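Local structure of tail spike protein (Acinetobacter phage vB_AbaP_AS12, 6EU4) at residues A[86-91]-A[116-121]; A[322-327]-A[343-348]; A[381-386]-A[413-418]. The protein forms a trimeric phage tailspike that probably recognises and cleaves the capsular polysaccharide of its Acinetobacter baumannii host. All coordinates share one frame; numbering follows the deposited sequence.

Contact 1. Residues A[86-91]-A[116-121]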
ATOM      1  N   ASN A  86      24.606   7.135 -32.314  1.00 22.79           N
ATOM      2  CA  ASN A  86      23.395   6.767 -31.599  1.00 22.95           C
ATOM      3  C   ASN A  86      22.828   7.951 -30.825  1.00 21.46           C
ATOM      4  O   ASN A  86      22.319   7.800 -29.711  1.00 21.30           O
ATOM      5  CB  ASN A  86      23.646   5.580 -30.673  1.00 23.81           C
ATOM      6  CG  ASN A  86      24.063   4.345 -31.423  1.00 25.39           C
ATOM      7  OD1 ASN A  86      23.456   3.970 -32.429  1.00 24.77           O
ATOM      8  ND2 ASN A  86      25.121   3.708 -30.949  1.00 27.65           N
ATOM      9  N   ASN A  87      22.914   9.135 -31.445  1.00 23.17           N
ATOM     10  CA  ASN A  87      22.240  10.343 -30.970  1.00 23.53           C
ATOM     11  C   ASN A  87      22.543  10.631 -29.506  1.00 22.41           C
ATOM     12  O   ASN A  87      21.669  11.049 -28.743  1.00 22.85           O
ATOM     13  CB  ASN A  87      20.726  10.245 -31.172  1.00 26.60           C
ATOM     14  CG  ASN A  87      20.026  11.601 -31.042  1.00 27.90           C
ATOM     15  OD1 ASN A  87      20.558  12.631 -31.453  1.00 31.03           O
ATOM     16  ND2 ASN A  87      18.841  11.598 -30.456  1.00 26.94           N
ATOM     17  N   THR A  88      23.796  10.422 -29.111  1.00 20.62           N
ATOM     18  CA  THR A  88      24.229  10.667 -27.739  1.00 19.74           C
ATOM     19  C   THR A  88      25.460  11.557 -27.735  1.00 19.48           C
ATOM     20  O   THR A  88      26.408  11.299 -28.480  1.00 20.43           O
ATOM     21  CB  THR A  88      24.542   9.352 -27.049  1.00 21.38           C
ATOM     22  OG1 THR A  88      23.392   8.509 -27.119  1.00 23.28           O
ATOM     23  CG2 THR A  88      24.918   9.591 -25.593  1.00 20.31           C
ATOM     24  N   VAL A  89      25.457  12.596 -26.893  1.00 18.72           N
ATOM     25  CA  VAL A  89      26.598  13.497 -26.750  1.00 19.64           C
ATOM     26  C   VAL A  89      26.811  13.795 -25.272  1.00 19.26           C
ATOM     27  O   VAL A  89      25.982  13.477 -24.416  1.00 17.94           O
ATOM     28  CB  VAL A  89      26.430  14.838 -27.506  1.00 21.84           C
ATOM     29  CG1 VAL A  89      26.274  14.615 -29.005  1.00 24.39           C
ATOM     30  CG2 VAL A  89      25.265  15.619 -26.930  1.00 20.07           C
ATOM     31  N   SER A  90      27.930  14.462 -24.993  1.00 18.65           N
ATOM     32  CA  SER A  90      28.304  14.947 -23.678  1.00 18.64           C
ATOM     33  C   SER A  90      28.539  16.456 -23.737  1.00 18.81           C
ATOM     34  O   SER A  90      28.861  16.986 -24.799  1.00 18.69           O
ATOM     35  CB  SER A  90      29.575  14.247 -23.190  1.00 22.36           C
ATOM     36  OG  SER A  90      29.383  12.838 -23.116  1.00 22.37           O
ATOM     37  N   PRO A  91      28.388  17.173 -22.623  1.00 18.15           N
ATOM     38  CA  PRO A  91      28.679  18.617 -22.647  1.00 18.23           C
ATOM     39  C   PRO A  91      30.066  18.950 -23.190  1.00 19.48           C
ATOM     40  O   PRO A  91      30.253  20.021 -23.782  1.00 21.60           O
ATOM     41  CB  PRO A  91      28.521  19.020 -21.175  1.00 17.49           C
ATOM     42  CG  PRO A  91      27.544  18.034 -20.635  1.00 17.34           C
ATOM     43  CD  PRO A  91      27.861  16.741 -21.319  1.00 18.71           C
ATOM     44  N   GLY A 116      18.435  17.866 -28.708  1.00 22.85           N
ATOM     45  CA  GLY A 116      17.709  16.680 -29.106  1.00 24.01           C
ATOM     46  C   GLY A 116      18.472  15.386 -28.933  1.00 25.10           C
ATOM     47  O   GLY A 116      17.898  14.309 -29.165  1.00 26.82           O
ATOM     48  N   CYS A 117      19.747  15.445 -28.542  1.00 20.50           N
ATOM     49  CA  CYS A 117      20.504  14.237 -28.240  1.00 19.89           C
ATOM     50  C   CYS A 117      20.220  13.771 -26.817  1.00 20.09           C
ATOM     51  O   CYS A 117      19.852  14.554 -25.941  1.00 18.33           O
ATOM     52  CB  CYS A 117      22.007  14.481 -28.386  1.00 22.21           C
ATOM     53  SG  CYS A 117      22.492  15.215 -29.966  1.00 26.06           S
ATOM     54  N   LYS A 118      20.420  12.471 -26.590  1.00 17.59           N
ATOM     55  CA  LYS A 118      20.650  11.991 -25.236  1.00 17.77           C
ATOM     56  C   LYS A 118      21.927  12.635 -24.716  1.00 18.38           C
ATOM     57  O   LYS A 118      22.925  12.726 -25.433  1.00 18.43           O
ATOM     58  CB  LYS A 118      20.778  10.463 -25.225  1.00 18.51           C
ATOM     59  CG  LYS A 118      21.066   9.887 -23.847  1.00 18.77           C
ATOM     60  CD  LYS A 118      21.115   8.356 -23.848  1.00 21.06           C
ATOM     61  CE  LYS A 118      21.372   7.837 -22.443  1.00 23.48           C
ATOM     62  NZ  LYS A 118      21.385   6.345 -22.422  1.00 26.13           N
ATOM     63  N   VAL A 119      21.890  13.108 -23.478  1.00 16.88           N
ATOM     64  CA  VAL A 119      23.010  13.824 -22.870  1.00 17.32           C
ATOM     65  C   VAL A 119      23.606  12.946 -21.785  1.00 17.42           C
ATOM     66  O   VAL A 119      22.911  12.582 -20.830  1.00 16.66           O
ATOM     67  CB  VAL A 119      22.572  15.165 -22.277  1.00 17.11           C
ATOM     68  CG1 VAL A 119      23.746  15.828 -21.570  1.00 20.44           C
ATOM     69  CG2 VAL A 119      22.059  16.074 -23.367  1.00 17.81           C
ATOM     70  N   ARG A 120      24.898  12.650 -21.913  1.00 18.62           N
ATOM     71  CA  ARG A 120      25.648  11.931 -20.896  1.00 16.97           C
ATOM     72  C   ARG A 120      26.489  12.901 -20.072  1.00 18.50           C
ATOM     73  O   ARG A 120      27.213  13.739 -20.625  1.00 20.19           O
ATOM     74  CB  ARG A 120      26.543  10.875 -21.540  1.00 17.74           C
ATOM     75  CG  ARG A 120      25.759   9.667 -22.061  1.00 21.21           C
ATOM     76  CD  ARG A 120      25.403   8.672 -20.937  1.00 24.49           C
ATOM     77  NE  ARG A 120      26.597   7.903 -20.587  1.00 25.85           N
ATOM     78  CZ  ARG A 120      27.325   8.076 -19.489  1.00 27.08           C
ATOM     79  NH1 ARG A 120      26.973   8.970 -18.556  1.00 27.35           N
ATOM     80  NH2 ARG A 120      28.422   7.339 -19.319  1.00 27.89           N
ATOM     81  N   LEU A 121      26.397  12.779 -18.756  1.00 16.69           N
ATOM     82  CA  LEU A 121      27.203  13.569 -17.832  1.00 17.80           C
ATOM     83  C   LEU A 121      28.330  12.702 -17.287  1.00 18.91           C
ATOM     84  O   LEU A 121      28.082  11.627 -16.734  1.00 16.83           O
ATOM     85  CB  LEU A 121      26.335  14.108 -16.694  1.00 17.06           C
ATOM     86  CG  LEU A 121      25.134  14.954 -17.146  1.00 18.75           C
ATOM     87  CD1 LEU A 121      24.338  15.474 -15.940  1.00 20.87           C
ATOM     88  CD2 LEU A 121      25.538  16.111 -18.064  1.00 19.38           C
TER
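Thr88 pairs with Lys118 and Val89 with Val119 in a short parallel bridge, held by three backbone hydrogen bonds: Lys118 N to Asn87 O, Val89 N to Lys118 O and Arg120 N to Val89 O, each 2.9 Å. Asn87 adds a side-chain bond at the entry. Its CG stands anti to the backbone N (chi1 -165°), which carries the amide toward the other segment. There Asn87 ND2 donates to Gly116 O at 3.1 Å, tilted from the carbonyl plane. Asn87 OD1 accepts from Lys53 of the second subunit. Beside Thr88 and Lys118, Thr88 CG2 rests on Arg120 CG at 3.6 Å. Thr88 OG1 lies alongside the Lys118 chain and bonds to Asn86 O, above that carbonyl's plane. The extended Lys118 reaches Glu140 in its own chain and Glu140 of the second subunit. On the side of Val89 and Val119, Val89 CG2 makes apolar contact with Cys117 CB at 3.7 Å. The Pro91 ring crosses Leu121 at about a right angle, with CG 3.8 Å from Leu121 CD2. Helix 106-113 lies between the two strands in the chain and packs on Val89 and Val119 through Val112, consistent with a cap at the N-terminal end of a parallel beta-helix.

Contact 2. Residues A[322-327]-A[343-348]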
ATOM      1  N   VAL A 322      -2.718  11.486  -0.144  1.00 10.45           N
ATOM      2  CA  VAL A 322      -1.372  10.924  -0.110  1.00 10.29           C
ATOM      3  C   VAL A 322      -1.409   9.624   0.675  1.00 10.41           C
ATOM      4  O   VAL A 322      -2.036   9.552   1.737  1.00 10.69           O
ATOM      5  CB  VAL A 322      -0.363  11.880   0.563  1.00 11.52           C
ATOM      6  CG1 VAL A 322       1.021  11.248   0.672  1.00 14.15           C
ATOM      7  CG2 VAL A 322      -0.303  13.235  -0.169  1.00 13.97           C
ATOM      8  N   THR A 323      -0.711   8.610   0.165  1.00 11.06           N
ATOM      9  CA  THR A 323      -0.484   7.361   0.882  1.00 11.37           C
ATOM     10  C   THR A 323       1.008   7.210   1.104  1.00 11.99           C
ATOM     11  O   THR A 323       1.787   7.331   0.146  1.00 10.61           O
ATOM     12  CB  THR A 323      -0.983   6.137   0.102  1.00 11.50           C
ATOM     13  OG1 THR A 323      -2.388   6.232  -0.154  1.00 14.98           O
ATOM     14  CG2 THR A 323      -0.737   4.862   0.893  1.00 12.65           C
HETATM   15  N   MSE A 324       1.397   6.932   2.353  1.00  9.76           N
HETATM   16  CA  MSE A 324       2.782   6.688   2.719  1.00  9.85           C
HETATM   17  C   MSE A 324       2.915   5.229   3.133  1.00 10.72           C
HETATM   18  O   MSE A 324       2.322   4.807   4.128  1.00 11.74           O
HETATM   19  CB  MSE A 324       3.226   7.606   3.865  1.00 10.66           C
HETATM   20  CG  MSE A 324       3.011   9.041   3.613  1.00 10.98           C
HETATM   21 SE   MSE A 324       3.831  10.045   5.083  0.85 14.42          SE
HETATM   22  CE  MSE A 324       3.124  11.775   4.585  1.00 15.18           C
ATOM     23  N   VAL A 325       3.676   4.458   2.369  1.00  8.63           N
ATOM     24  CA  VAL A 325       3.800   3.017   2.560  1.00  9.64           C
ATOM     25  C   VAL A 325       5.204   2.735   3.091  1.00 10.52           C
ATOM     26  O   VAL A 325       6.194   2.895   2.366  1.00 11.78           O
ATOM     27  CB  VAL A 325       3.541   2.251   1.255  1.00 11.73           C
ATOM     28  CG1 VAL A 325       3.463   0.763   1.526  1.00 13.62           C
ATOM     29  CG2 VAL A 325       2.268   2.734   0.610  1.00 13.37           C
ATOM     30  N   THR A 326       5.275   2.294   4.342  1.00 10.01           N
ATOM     31  CA  THR A 326       6.517   1.945   5.032  1.00  9.58           C
ATOM     32  C   THR A 326       7.578   3.049   4.908  1.00 11.52           C
ATOM     33  O   THR A 326       8.750   2.779   4.634  1.00 12.03           O
ATOM     34  CB  THR A 326       7.074   0.596   4.538  1.00 11.56           C
ATOM     35  OG1 THR A 326       6.087  -0.130   3.787  1.00 12.82           O
ATOM     36  CG2 THR A 326       7.436  -0.289   5.725  1.00 12.86           C
ATOM     37  N   CYS A 327       7.167   4.298   5.148  1.00 10.43           N
ATOM     38  CA  CYS A 327       8.078   5.436   5.165  1.00  8.93           C
ATOM     39  C   CYS A 327       8.684   5.623   6.554  1.00 10.07           C
ATOM     40  O   CYS A 327       8.236   5.037   7.548  1.00 10.72           O
ATOM     41  CB  CYS A 327       7.358   6.702   4.685  1.00 11.37           C
ATOM     42  SG  CYS A 327       6.916   6.574   2.890  1.00 14.25           S
ATOM     43  N   SER A 343      -7.074  17.361   3.567  1.00 10.78           N
ATOM     44  CA  SER A 343      -6.299  16.307   2.931  1.00 11.47           C
ATOM     45  C   SER A 343      -6.651  14.945   3.491  1.00 12.85           C
ATOM     46  O   SER A 343      -7.025  14.816   4.657  1.00 13.70           O
ATOM     47  CB  SER A 343      -4.796  16.541   3.119  1.00 12.06           C
ATOM     48  OG  SER A 343      -4.394  17.684   2.409  1.00 11.76           O
ATOM     49  N   GLU A 344      -6.485  13.924   2.646  1.00 11.08           N
ATOM     50  CA  GLU A 344      -6.598  12.522   3.037  1.00  9.52           C
ATOM     51  C   GLU A 344      -5.197  11.929   3.052  1.00 10.62           C
ATOM     52  O   GLU A 344      -4.513  11.938   2.022  1.00 12.40           O
ATOM     53  CB  GLU A 344      -7.497  11.744   2.069  1.00 12.23           C
ATOM     54  CG  GLU A 344      -7.523  10.229   2.395  1.00 12.64           C
ATOM     55  CD  GLU A 344      -8.645   9.460   1.706  1.00 16.09           C
ATOM     56  OE1 GLU A 344      -9.443  10.024   0.903  1.00 16.13           O
ATOM     57  OE2 GLU A 344      -8.719   8.251   1.969  1.00 15.83           O
ATOM     58  N   VAL A 345      -4.753  11.447   4.214  1.00  9.18           N
ATOM     59  CA  VAL A 345      -3.408  10.890   4.345  1.00 10.53           C
ATOM     60  C   VAL A 345      -3.518   9.549   5.060  1.00 12.19           C
ATOM     61  O   VAL A 345      -3.998   9.478   6.198  1.00 12.99           O
ATOM     62  CB  VAL A 345      -2.464  11.849   5.091  1.00 10.45           C
ATOM     63  CG1 VAL A 345      -1.030  11.361   5.015  1.00 13.57           C
ATOM     64  CG2 VAL A 345      -2.567  13.275   4.530  1.00 13.40           C
ATOM     65  N   ASN A 346      -3.089   8.490   4.391  1.00 10.99           N
ATOM     66  CA  ASN A 346      -3.014   7.162   4.984  1.00 10.29           C
ATOM     67  C   ASN A 346      -1.549   6.869   5.216  1.00 10.34           C
ATOM     68  O   ASN A 346      -0.777   6.796   4.255  1.00 11.84           O
ATOM     69  CB  ASN A 346      -3.627   6.108   4.077  1.00 15.26           C
ATOM     70  CG  ASN A 346      -3.692   4.747   4.747  1.00 23.13           C
ATOM     71  OD1 ASN A 346      -3.145   4.538   5.839  1.00 23.58           O
ATOM     72  ND2 ASN A 346      -4.427   3.837   4.138  1.00 24.64           N
ATOM     73  N   ILE A 347      -1.163   6.728   6.475  1.00  9.79           N
ATOM     74  CA  ILE A 347       0.229   6.479   6.855  1.00  9.52           C
ATOM     75  C   ILE A 347       0.288   5.031   7.330  1.00 10.68           C
ATOM     76  O   ILE A 347      -0.191   4.715   8.429  1.00 10.52           O
ATOM     77  CB  ILE A 347       0.704   7.453   7.939  1.00 12.13           C
ATOM     78  CG1 ILE A 347       0.486   8.916   7.480  1.00 13.45           C
ATOM     79  CG2 ILE A 347       2.138   7.205   8.262  1.00 11.19           C
ATOM     80  CD1 ILE A 347       0.923   9.944   8.468  1.00 15.02           C
ATOM     81  N   SER A 348       0.864   4.143   6.521  1.00 12.19           N
ATOM     82  CA  SER A 348       0.821   2.706   6.781  0.50 12.70           C
ATOM     83  C   SER A 348       2.216   2.204   7.128  1.00 12.45           C
ATOM     84  O   SER A 348       3.160   2.360   6.341  1.00 12.36           O
ATOM     85  CB  SER A 348       0.251   1.930   5.584  0.50 14.32           C
ATOM     86  OG  SER A 348       1.181   1.828   4.520  0.50 19.19           O
TER
HETATM   87  O   HOH W   1      -3.920   4.184   0.996  1.00 28.76           O
HETATM   88  O   HOH W   2       4.429   4.856   6.191  1.00 10.46           O
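Val322, Thr323, Met324 and Val325 pair in parallel with Val345, Asn346, Ile347 and Ser348, and the strand axes run 4.8 Å apart. Five backbone hydrogen bonds join them, from Val322 N to Glu344 O at one end to Thr326 N to Ser348 O at the other. The middle bond, Met324 N to Asn346 O, is nearly straight at 173°.

The tight side carries Val322, Met324, Val345 and Ile347. Residue 324 is selenomethionine. Its CG stands anti to the carbonyl carbon (chi1 -54°), and the chain runs extended beyond, its end slanting across Val345. Met324 CE meets Val345 CG1 at 4.2 Å, and Met324 SE lies 4.3 Å from Ile347 CG1. Phe315 and Ile317 of strand 311-318 also pack against Met324. This is the interior of a parallel beta-helix, probably right-handed as in other phage tailspikes, where equivalent strands of successive coils stack and apolar side chains fill the core. On this Met324 side, at the C-terminal end of the strands, a water accepts from Cys327 N and donates to Ser348 O at 2.8 Å.

The face with Thr323, Asn346, Val325 and Ser348 is looser and more polar. No direct side-chain bond joins Thr323 to Asn346. Another water bridges them instead, 2.8 Å from Thr323 OG1 and weakly held by Asn346 ND2. Thr323 OG1 also bonds to Thr326 OG1 of the second subunit, and Asn346 OD1 to Thr384. At the start of its strand, Glu344 forms a salt bridge with Lys380 and accepts from Gly386 N of the second subunit.

Contact 3. Residues A[381-386]-A[413-418]; sequences VKLTGG and SVFEVS
Val381, Lys382 and Leu383 bridge in parallel to Phe415, Glu416 and Val417. Four backbone hydrogen bonds hold the strands: Val381 N to Val414 O, Glu416 N to Val381 O, Leu383 N to Glu416 O and Ser418 N to Leu383 O. The bond from Leu383 N to Glu416 O is the shortest, at 2.8 Å. Two CA-H...O contacts accompany them, from Phe415 CA to Val381 O and from Lys382 CA to Glu416 O.

Apolar packing fills the other side of the backbone from Lys382. The Phe415 side chain swings toward the first strand with CG anti to the backbone N (chi1 180°). Val381 CG1 meets the ring at its edge, in the ring plane, 3.9 Å from Phe415 CD1. Leu383 CD1 approaches Phe415 CZ obliquely at 4.1 Å and lies equally far from Val417 CG2. Leu383 and Val417 run side by side. Val375, Ala407 and Val409 close around the ring. These side chains belong to the core of the parallel beta-helix, and strand 414-417 lies one coil beyond strand 380-384.

Charged and polar groups make up the remainder. The extended Lys382 chain crosses Glu416, and Glu416 OE1 touches Lys382 CD at 3.5 Å. Their charged ends do not meet: Lys382 NZ stays 5.0 Å from Glu416 OE1. Glu416 OE2 also lies close to Glu420 OE1 of the second subunit, two carboxylates facing across the subunit boundary. Ser418 OG accepts from Gly385 N at 2.8 Å, with an angle of 148°, as the first strand turns away. The same hydroxyl bonds to Thr421 OG1.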
ATOM      1  N   VAL A 381      -7.100  11.452   8.342  1.00 10.99           N
ATOM      2  CA  VAL A 381      -5.754  10.956   8.589  1.00 10.55           C
ATOM      3  C   VAL A 381      -5.887   9.629   9.314  1.00 12.99           C
ATOM      4  O   VAL A 381      -6.586   9.550  10.333  1.00 12.17           O
ATOM      5  CB  VAL A 381      -4.919  11.954   9.416  1.00 11.29           C
ATOM      6  CG1 VAL A 381      -3.627  11.344   9.893  1.00 10.93           C
ATOM      7  CG2 VAL A 381      -4.626  13.209   8.597  1.00 13.13           C
ATOM      8  N   LYS A 382      -5.223   8.595   8.796  1.00 10.32           N
ATOM      9  CA  LYS A 382      -5.274   7.273   9.413  1.00 10.78           C
ATOM     10  C   LYS A 382      -3.870   6.748   9.636  1.00 13.30           C
ATOM     11  O   LYS A 382      -3.042   6.775   8.718  1.00 13.39           O
ATOM     12  CB  LYS A 382      -6.042   6.274   8.550  1.00 13.34           C
ATOM     13  CG  LYS A 382      -6.060   4.888   9.161  1.00 17.39           C
ATOM     14  CD  LYS A 382      -6.964   3.989   8.356  1.00 23.02           C
ATOM     15  CE  LYS A 382      -7.126   2.607   9.002  1.00 27.96           C
ATOM     16  NZ  LYS A 382      -7.807   1.640   8.073  1.00 31.92           N
ATOM     17  N   LEU A 383      -3.623   6.237  10.843  1.00 12.02           N
ATOM     18  CA  LEU A 383      -2.386   5.535  11.165  1.00 10.59           C
ATOM     19  C   LEU A 383      -2.697   4.048  11.133  1.00 11.33           C
ATOM     20  O   LEU A 383      -3.374   3.526  12.026  1.00 11.81           O
ATOM     21  CB  LEU A 383      -1.840   5.959  12.524  1.00  9.94           C
ATOM     22  CG  LEU A 383      -1.764   7.480  12.763  1.00 11.72           C
ATOM     23  CD1 LEU A 383      -1.103   7.775  14.077  1.00 12.19           C
ATOM     24  CD2 LEU A 383      -1.037   8.189  11.648  1.00 13.43           C
ATOM     25  N   THR A 384      -2.248   3.388  10.073  1.00 10.82           N
ATOM     26  CA  THR A 384      -2.411   1.948   9.888  1.00 12.29           C
ATOM     27  C   THR A 384      -1.129   1.299  10.388  1.00 12.36           C
ATOM     28  O   THR A 384      -0.128   1.264   9.678  1.00 11.32           O
ATOM     29  CB  THR A 384      -2.668   1.619   8.422  1.00 19.12           C
ATOM     30  OG1 THR A 384      -3.846   2.318   7.984  1.00 19.35           O
ATOM     31  CG2 THR A 384      -2.870   0.128   8.224  1.00 20.20           C
ATOM     32  N   GLY A 385      -1.171   0.782  11.605  1.00 11.58           N
ATOM     33  CA  GLY A 385       0.035   0.325  12.263  1.00 12.64           C
ATOM     34  C   GLY A 385       1.053   1.440  12.389  1.00 11.72           C
ATOM     35  O   GLY A 385       0.718   2.611  12.603  1.00 11.30           O
ATOM     36  N   GLY A 386       2.317   1.068  12.263  1.00 10.47           N
ATOM     37  CA  GLY A 386       3.406   2.000  12.423  1.00  9.84           C
ATOM     38  C   GLY A 386       3.895   2.103  13.857  1.00  9.67           C
ATOM     39  O   GLY A 386       3.258   1.652  14.820  1.00 11.68           O
ATOM     40  N   SER A 413     -12.966  17.064  10.355  1.00 12.04           N
ATOM     41  CA  SER A 413     -11.925  16.078  10.092  1.00 11.94           C
ATOM     42  C   SER A 413     -12.192  14.769  10.827  1.00 13.31           C
ATOM     43  O   SER A 413     -12.999  14.694  11.757  1.00 13.50           O
ATOM     44  CB  SER A 413     -10.571  16.611  10.508  1.00 11.88           C
ATOM     45  OG  SER A 413     -10.227  17.755   9.733  1.00 13.75           O
ATOM     46  N   VAL A 414     -11.483  13.731  10.399  1.00 11.86           N
ATOM     47  CA  VAL A 414     -11.506  12.430  11.058  1.00 11.95           C
ATOM     48  C   VAL A 414     -10.070  11.952  11.204  1.00 12.46           C
ATOM     49  O   VAL A 414      -9.245  12.135  10.300  1.00 11.50           O
ATOM     50  CB  VAL A 414     -12.380  11.412  10.303  1.00 15.91           C
ATOM     51  CG1 VAL A 414     -11.871  11.172   8.904  1.00 18.46           C
ATOM     52  CG2 VAL A 414     -12.471  10.110  11.087  1.00 16.24           C
ATOM     53  N   PHE A 415      -9.773  11.375  12.368  1.00 11.03           N
ATOM     54  CA  PHE A 415      -8.454  10.872  12.730  1.00 10.05           C
ATOM     55  C   PHE A 415      -8.628   9.451  13.242  1.00 11.80           C
ATOM     56  O   PHE A 415      -9.448   9.212  14.135  1.00 12.29           O
ATOM     57  CB  PHE A 415      -7.819  11.759  13.811  1.00 11.80           C
ATOM     58  CG  PHE A 415      -6.449  11.323  14.262  1.00 11.30           C
ATOM     59  CD1 PHE A 415      -5.380  11.276  13.371  1.00 12.16           C
ATOM     60  CD2 PHE A 415      -6.215  11.012  15.593  1.00 10.76           C
ATOM     61  CE1 PHE A 415      -4.104  10.920  13.803  1.00 11.64           C
ATOM     62  CE2 PHE A 415      -4.948  10.647  16.023  1.00 11.25           C
ATOM     63  CZ  PHE A 415      -3.895  10.593  15.129  1.00 10.92           C
ATOM     64  N   GLU A 416      -7.860   8.516  12.689  1.00 11.26           N
ATOM     65  CA  GLU A 416      -7.999   7.096  12.995  1.00 10.18           C
ATOM     66  C   GLU A 416      -6.640   6.547  13.408  1.00 12.62           C
ATOM     67  O   GLU A 416      -5.640   6.796  12.734  1.00 12.39           O
ATOM     68  CB  GLU A 416      -8.559   6.324  11.784  1.00 13.73           C
ATOM     69  CG  GLU A 416      -9.959   6.799  11.358  1.00 18.29           C
ATOM     70  CD  GLU A 416     -10.382   6.369   9.935  1.00 22.88           C
ATOM     71  OE1 GLU A 416      -9.530   6.220   9.040  1.00 25.70           O
ATOM     72  OE2 GLU A 416     -11.588   6.200   9.708  1.00 25.08           O
ATOM     73  N   VAL A 417      -6.602   5.818  14.526  1.00 12.95           N
ATOM     74  CA  VAL A 417      -5.385   5.176  15.027  1.00 11.89           C
ATOM     75  C   VAL A 417      -5.675   3.703  15.246  1.00 13.52           C
ATOM     76  O   VAL A 417      -6.505   3.354  16.093  1.00 12.49           O
ATOM     77  CB  VAL A 417      -4.872   5.808  16.335  1.00 12.17           C
ATOM     78  CG1 VAL A 417      -3.569   5.116  16.800  1.00 12.59           C
ATOM     79  CG2 VAL A 417      -4.639   7.300  16.188  1.00 14.15           C
ATOM     80  N   SER A 418      -4.978   2.845  14.508  1.00 10.25           N
ATOM     81  CA  SER A 418      -5.178   1.406  14.611  1.00 11.90           C
ATOM     82  C   SER A 418      -4.703   0.874  15.963  1.00  9.69           C
ATOM     83  O   SER A 418      -3.869   1.492  16.627  1.00 11.15           O
ATOM     84  CB  SER A 418      -4.422   0.693  13.486  1.00 12.81           C
ATOM     85  OG  SER A 418      -3.025   0.682  13.755  1.00 12.97           O
TER

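In the fold
From the N terminus, contact 1 closes first, bringing 116-121 back beside 86-91 after a loop that includes helix 106-113. Contact 2 follows much later, closing a mostly strand-built coil between 322-327 and 343-348. Contact 3 then closes a longer coil between 381-386 and 413-418. The three are in series; none nests or crosses. Contact 1 appears to lie near the N-terminal end of the beta-helix, its centre about 38 Å from that of contact 2. The centres of contacts 2 and 3 are about 10 Å apart, and the two touch, because strands 344-348 and 380-384 are neighbours. Ile347 probably bonds to Lys382 and Thr384, linking four strands into one continuous parallel run. All three contacts also touch the second subunit.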